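Local coordinates for glucose-binding protein (Thermus thermophilus HB27, PDB 2B3F), which binds glucose and galactose and probably delivers them, as the extracytoplasmic receptor, to a binding-protein-dependent sugar transport system, at residues R120-W125 against P267-V272; L172-A177 against G344-G349. All blocks are in the same frame, centred on the assembly; numbering follows the deposited sequence.

Interaction 1. Residues R120-W125 against P267-V272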
loop_
_atom_site.group_PDB
_atom_site.type_symbol
_atom_site.label_atom_id
_atom_site.label_comp_id
_atom_site.label_asym_id
_atom_site.label_seq_id
_atom_site.Cartn_x
_atom_site.Cartn_y
_atom_site.Cartn_z
ATOM N N ARG A 120 -4.142 2.527 -3.869
ATOM C CA ARG A 120 -4.963 1.351 -4.114
ATOM C C ARG A 120 -4.048 0.132 -4.244
ATOM O O ARG A 120 -3.064 0.174 -5.003
ATOM C CB ARG A 120 -5.711 1.511 -5.426
ATOM C CG ARG A 120 -6.725 0.428 -5.658
ATOM C CD ARG A 120 -7.580 0.738 -6.852
ATOM N NE ARG A 120 -8.648 -0.227 -6.999
ATOM C CZ ARG A 120 -9.619 -0.114 -7.897
ATOM N NH1 ARG A 120 -9.633 0.909 -8.718
ATOM N NH2 ARG A 120 -10.581 -1.011 -7.958
ATOM N N SER A 121 -4.404 -0.932 -3.538
ATOM C CA SER A 121 -3.641 -2.164 -3.551
ATOM C C SER A 121 -3.995 -3.056 -4.750
ATOM O O SER A 121 -3.094 -3.632 -5.384
ATOM C CB SER A 121 -3.861 -2.939 -2.248
ATOM O OG SER A 121 -3.231 -4.214 -2.325
ATOM N N ASN A 122 -5.287 -3.184 -5.049
ATOM C CA ASN A 122 -5.768 -4.209 -5.985
ATOM C C ASN A 122 -5.819 -3.724 -7.439
ATOM O O ASN A 122 -6.923 -3.570 -8.014
ATOM C CB ASN A 122 -7.126 -4.767 -5.524
ATOM C CG ASN A 122 -8.242 -3.696 -5.451
ATOM O OD1 ASN A 122 -8.025 -2.564 -5.011
ATOM N ND2 ASN A 122 -9.435 -4.068 -5.902
ATOM N N VAL A 123 -4.639 -3.490 -8.024
ATOM C CA VAL A 123 -4.550 -3.115 -9.423
ATOM C C VAL A 123 -3.688 -4.110 -10.191
ATOM O O VAL A 123 -2.624 -4.541 -9.722
ATOM C CB VAL A 123 -3.990 -1.675 -9.628
ATOM C CG1 VAL A 123 -4.119 -1.261 -11.092
ATOM C CG2 VAL A 123 -4.730 -0.680 -8.696
ATOM N N MET A 124 -4.170 -4.451 -11.387
ATOM C CA MET A 124 -3.462 -5.311 -12.312
ATOM C C MET A 124 -2.973 -4.445 -13.467
ATOM O O MET A 124 -3.775 -3.732 -14.111
ATOM C CB MET A 124 -4.390 -6.423 -12.848
ATOM C CG MET A 124 -3.721 -7.362 -13.870
ATOM S SD MET A 124 -4.860 -8.645 -14.459
ATOM C CE MET A 124 -6.141 -7.689 -15.273
ATOM N N TRP A 125 -1.665 -4.499 -13.715
ATOM C CA TRP A 125 -0.983 -3.716 -14.744
ATOM C C TRP A 125 -0.618 -4.608 -15.930
ATOM O O TRP A 125 -0.234 -5.751 -15.746
ATOM C CB TRP A 125 0.291 -3.079 -14.189
ATOM C CG TRP A 125 0.030 -2.396 -12.891
ATOM C CD1 TRP A 125 0.204 -2.914 -11.646
ATOM C CD2 TRP A 125 -0.495 -1.075 -12.705
ATOM N NE1 TRP A 125 -0.183 -2.008 -10.693
ATOM C CE2 TRP A 125 -0.609 -0.866 -11.310
ATOM C CE3 TRP A 125 -0.885 -0.045 -13.582
ATOM C CZ2 TRP A 125 -1.105 0.312 -10.771
ATOM C CZ3 TRP A 125 -1.368 1.117 -13.045
ATOM C CH2 TRP A 125 -1.472 1.295 -11.653
ATOM N N PRO A 267 -8.285 -9.156 -10.848
ATOM C CA PRO A 267 -9.365 -10.070 -11.206
ATOM C C PRO A 267 -10.288 -10.400 -10.030
ATOM O O PRO A 267 -9.829 -10.701 -8.922
ATOM C CB PRO A 267 -8.600 -11.299 -11.710
ATOM C CG PRO A 267 -7.360 -10.772 -12.261
ATOM C CD PRO A 267 -6.986 -9.619 -11.374
ATOM N N GLY A 268 -11.596 -10.288 -10.254
ATOM C CA GLY A 268 -12.580 -10.627 -9.237
ATOM C C GLY A 268 -12.835 -9.538 -8.204
ATOM O O GLY A 268 -13.548 -9.755 -7.244
ATOM N N THR A 269 -12.247 -8.361 -8.383
ATOM C CA THR A 269 -12.387 -7.310 -7.363
ATOM C C THR A 269 -12.974 -6.016 -7.910
ATOM O O THR A 269 -13.010 -5.005 -7.221
ATOM C CB THR A 269 -11.030 -7.000 -6.675
ATOM O OG1 THR A 269 -10.181 -6.283 -7.567
ATOM C CG2 THR A 269 -10.344 -8.287 -6.207
ATOM N N GLN A 270 -13.467 -6.071 -9.142
ATOM C CA GLN A 270 -14.043 -4.910 -9.801
ATOM C C GLN A 270 -15.139 -4.335 -8.905
ATOM O O GLN A 270 -15.962 -5.080 -8.351
ATOM C CB GLN A 270 -14.632 -5.303 -11.172
ATOM C CG GLN A 270 -13.622 -5.850 -12.195
ATOM C CD GLN A 270 -13.037 -7.241 -11.831
ATOM O OE1 GLN A 270 -13.673 -8.059 -11.150
ATOM N NE2 GLN A 270 -11.806 -7.490 -12.288
ATOM N N GLY A 271 -15.124 -3.013 -8.751
ATOM C CA GLY A 271 -16.082 -2.313 -7.917
ATOM C C GLY A 271 -15.683 -2.170 -6.459
ATOM O O GLY A 271 -16.410 -1.557 -5.668
ATOM N N VAL A 272 -14.526 -2.740 -6.104
ATOM C CA VAL A 272 -14.012 -2.669 -4.742
ATOM C C VAL A 272 -12.625 -2.047 -4.818
ATOM O O VAL A 272 -11.812 -2.413 -5.674
ATOM C CB VAL A 272 -13.915 -4.050 -4.065
ATOM C CG1 VAL A 272 -13.454 -3.907 -2.602
ATOM C CG2 VAL A 272 -15.246 -4.776 -4.134
HETATM O O HOH W 1 -13.174 -0.992 -9.417
#
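Asn-122 and Arg-120 converge on a single backbone oxygen, that of Val-272. Asn-122 ND2 donates to Val-272 O over 2.9 Å in a nearly straight bond (170°), the oxygen lying close to the amide plane. Arg-120, extended from CG to NE with CG anti to the backbone N (chi1 -172°), brings NH2 to 2.9 Å from Val-272 O in a more bent hydrogen bond (135°), and the two donors arrive from opposite faces of the carbonyl plane. Asn-122 ND2 also donates to Thr-269 OG1 at 2.9 Å, a hydroxyl bonded in turn to Ser-266 O. Met-124 SD rests 3.9 Å from Pro-267 CD, the side chains crossing at about a right angle. These contacts tie strand 123-126 and the residues just before it to the loop between strands 262-265 and 272-280.

Behind them, Arg-120 NE binds Asn-122 OD1 at 3.1 Å, the oxygen in the guanidinium plane, while a water links Arg-120 NH2 to Gly-271 N, inside the type II beta turn from Thr-269 to Val-272. Asp-336 forms a salt bridge with Arg-120 NH1. Since Asn-122 OD1 also accepts from Met-274 N, the amide's flip state is fixed, and a buried carbonyl is satisfied twice over.

Interaction 2. Residues L172-A177 against G344-G349. With GAL (beta-D-galactopyranose), chain G.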
loop_
_atom_site.group_PDB
_atom_site.type_symbol
_atom_site.label_atom_id
_atom_site.label_comp_id
_atom_site.label_asym_id
_atom_site.label_seq_id
_atom_site.Cartn_x
_atom_site.Cartn_y
_atom_site.Cartn_z
ATOM N N LEU A 172 -0.035 -9.818 -3.613
ATOM C CA LEU A 172 -0.851 -10.610 -4.520
ATOM C C LEU A 172 -1.953 -11.370 -3.766
ATOM O O LEU A 172 -3.116 -11.374 -4.185
ATOM C CB LEU A 172 0.037 -11.608 -5.236
ATOM C CG LEU A 172 -0.655 -12.617 -6.117
ATOM C CD1 LEU A 172 -1.437 -11.945 -7.250
ATOM C CD2 LEU A 172 0.460 -13.551 -6.652
ATOM N N TRP A 173 -1.589 -11.987 -2.646
ATOM C CA TRP A 173 -2.527 -12.759 -1.840
ATOM C C TRP A 173 -3.740 -11.919 -1.400
ATOM O O TRP A 173 -4.854 -12.390 -1.467
ATOM C CB TRP A 173 -1.859 -13.352 -0.600
ATOM C CG TRP A 173 -2.775 -14.223 0.225
ATOM C CD1 TRP A 173 -2.984 -15.577 0.082
ATOM C CD2 TRP A 173 -3.618 -13.814 1.324
ATOM N NE1 TRP A 173 -3.892 -16.021 1.009
ATOM C CE2 TRP A 173 -4.297 -14.973 1.790
ATOM C CE3 TRP A 173 -3.862 -12.590 1.955
ATOM C CZ2 TRP A 173 -5.195 -14.936 2.865
ATOM C CZ3 TRP A 173 -4.751 -12.550 3.015
ATOM C CH2 TRP A 173 -5.417 -13.722 3.458
ATOM N N GLU A 174 -3.534 -10.664 -0.997
ATOM C CA GLU A 174 -4.697 -9.892 -0.492
ATOM C C GLU A 174 -5.697 -9.602 -1.614
ATOM O O GLU A 174 -6.902 -9.554 -1.375
ATOM C CB GLU A 174 -4.314 -8.657 0.318
ATOM C CG GLU A 174 -3.622 -7.521 -0.391
ATOM C CD GLU A 174 -3.276 -6.379 0.576
ATOM O OE1 GLU A 174 -3.274 -6.612 1.817
ATOM O OE2 GLU A 174 -2.984 -5.269 0.089
ATOM N N SER A 175 -5.214 -9.444 -2.840
ATOM C CA SER A 175 -6.126 -9.337 -4.002
ATOM C C SER A 175 -6.893 -10.642 -4.231
ATOM O O SER A 175 -8.110 -10.642 -4.427
ATOM C CB SER A 175 -5.397 -8.951 -5.274
ATOM O OG SER A 175 -5.291 -7.545 -5.416
ATOM N N VAL A 176 -6.172 -11.760 -4.218
ATOM C CA VAL A 176 -6.812 -13.065 -4.372
ATOM C C VAL A 176 -7.857 -13.299 -3.281
ATOM O O VAL A 176 -8.990 -13.694 -3.585
ATOM C CB VAL A 176 -5.764 -14.219 -4.403
ATOM C CG1 VAL A 176 -6.444 -15.587 -4.353
ATOM C CG2 VAL A 176 -4.867 -14.101 -5.626
ATOM N N ALA A 177 -7.494 -13.058 -2.020
ATOM C CA ALA A 177 -8.408 -13.225 -0.897
ATOM C C ALA A 177 -9.664 -12.349 -1.025
ATOM O O ALA A 177 -10.793 -12.805 -0.753
ATOM C CB ALA A 177 -7.689 -12.932 0.414
ATOM N N GLY A 344 -9.916 -2.195 3.373
ATOM C CA GLY A 344 -8.534 -1.854 3.716
ATOM C C GLY A 344 -7.560 -2.965 3.359
ATOM O O GLY A 344 -7.907 -4.153 3.371
ATOM N N SER A 345 -6.334 -2.543 3.072
ATOM C CA SER A 345 -5.197 -3.453 2.891
ATOM C C SER A 345 -4.674 -4.057 4.182
ATOM O O SER A 345 -4.578 -3.384 5.207
ATOM C CB SER A 345 -4.060 -2.691 2.204
ATOM O OG SER A 345 -2.886 -3.485 2.071
ATOM N N LEU A 346 -4.291 -5.337 4.103
ATOM C CA LEU A 346 -3.504 -6.003 5.145
ATOM C C LEU A 346 -2.025 -5.642 5.053
ATOM O O LEU A 346 -1.384 -5.269 6.043
ATOM C CB LEU A 346 -3.626 -7.534 4.987
ATOM C CG LEU A 346 -2.598 -8.414 5.710
ATOM C CD1 LEU A 346 -2.691 -8.219 7.214
ATOM C CD2 LEU A 346 -2.819 -9.874 5.339
ATOM N N VAL A 347 -1.457 -5.813 3.862
ATOM C CA VAL A 347 -0.017 -5.694 3.719
ATOM C C VAL A 347 0.442 -4.257 3.968
ATOM O O VAL A 347 1.576 -4.005 4.397
ATOM C CB VAL A 347 0.416 -6.227 2.334
ATOM C CG1 VAL A 347 1.900 -6.055 2.119
ATOM C CG2 VAL A 347 -0.008 -7.692 2.220
ATOM N N HIS A 348 -0.482 -3.323 3.757
ATOM C CA HIS A 348 -0.170 -1.899 3.866
ATOM C C HIS A 348 -0.936 -1.225 5.030
ATOM O O HIS A 348 -1.248 -0.036 4.956
ATOM C CB HIS A 348 -0.366 -1.230 2.520
ATOM C CG HIS A 348 0.410 -1.916 1.432
ATOM N ND1 HIS A 348 1.772 -1.761 1.293
ATOM C CD2 HIS A 348 0.025 -2.820 0.506
ATOM C CE1 HIS A 348 2.190 -2.537 0.306
ATOM N NE2 HIS A 348 1.154 -3.198 -0.184
ATOM N N GLY A 349 -1.208 -2.003 6.078
ATOM C CA GLY A 349 -1.415 -1.456 7.418
ATOM C C GLY A 349 -2.790 -1.006 7.854
ATOM O O GLY A 349 -2.948 -0.552 8.993
HETATM C C1 GAL G . 3.544 0.979 0.660
HETATM C C2 GAL G . 3.533 2.503 0.835
HETATM C C3 GAL G . 3.720 3.229 -0.490
HETATM C C4 GAL G . 4.946 2.704 -1.240
HETATM C C5 GAL G . 4.891 1.157 -1.257
HETATM C C6 GAL G . 6.076 0.482 -1.965
HETATM O O1 GAL G . 3.441 0.326 1.889
HETATM O O2 GAL G . 2.313 2.891 1.486
HETATM O O3 GAL G . 3.864 4.624 -0.266
HETATM O O4 GAL G . 6.084 3.199 -0.585
HETATM O O5 GAL G . 4.785 0.622 0.041
HETATM O O6 GAL G . 7.237 0.593 -1.197
#
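Glu-174 reaches from helix 166-190 into segment 344-349, a strand end and the loop after it, and its carboxylate is gripped by polar atoms there. From CB, CG is set between the backbone N and the carbonyl carbon (chi1 67°); the chain runs extended and carries Glu-174 CD to within 3.9 Å of Val-347 CG2. At the tip, Glu-174 OE1 takes a nearly straight bond from Val-347 N at 2.8 Å, approached on the syn side though 30° out of the carboxylate plane, and a weak, bent one from Leu-346 N. Glu-174 OE2 uses its syn lone pair for Ser-345 OG at 2.7 Å, and probably accepts a bond from Ser-121 OG. Ser-345 OG accepts from His-348 N at 2.9 Å, an ST motif. A glutamine here would probably leave one of these donors facing an NH2 group, and the loop would lose part of its anchor. Trp-173 CZ3 touches Leu-346 CD2 at 4.0 Å, crossing at a slant.

The loop reaches the sugar at His-348, whose ND1 meets galactose O1 at 2.7 Å, near the ring plane, and whose NE2 is bonded to His-171. A buried carboxylate braces a ligand-bearing loop in the pocket of this periplasmic binding protein.

The two interactions meet where 120-125 and 267-272 rest on 172-177, their centres 11 Å apart. Ser-121 OG, which takes no part in interaction 1 itself, lies 2.6 Å from Glu-174 OE2, and so ties the loop before strand 123-126 to the carboxylate of interaction 2. Packing reinforces the join: Asn-122 CB sits 3.3 Å from Ser-175 OG, and Thr-269 CG2 comes 3.7 Å from Ser-175 O, so both halves of interaction 1 lean on helix 166-190. Their relation to the ligand differs. Interaction 2 touches galactose through His-348, whereas the Arg-120 side chain remains about 11 Å from the sugar, as an outer layer behind the pocket.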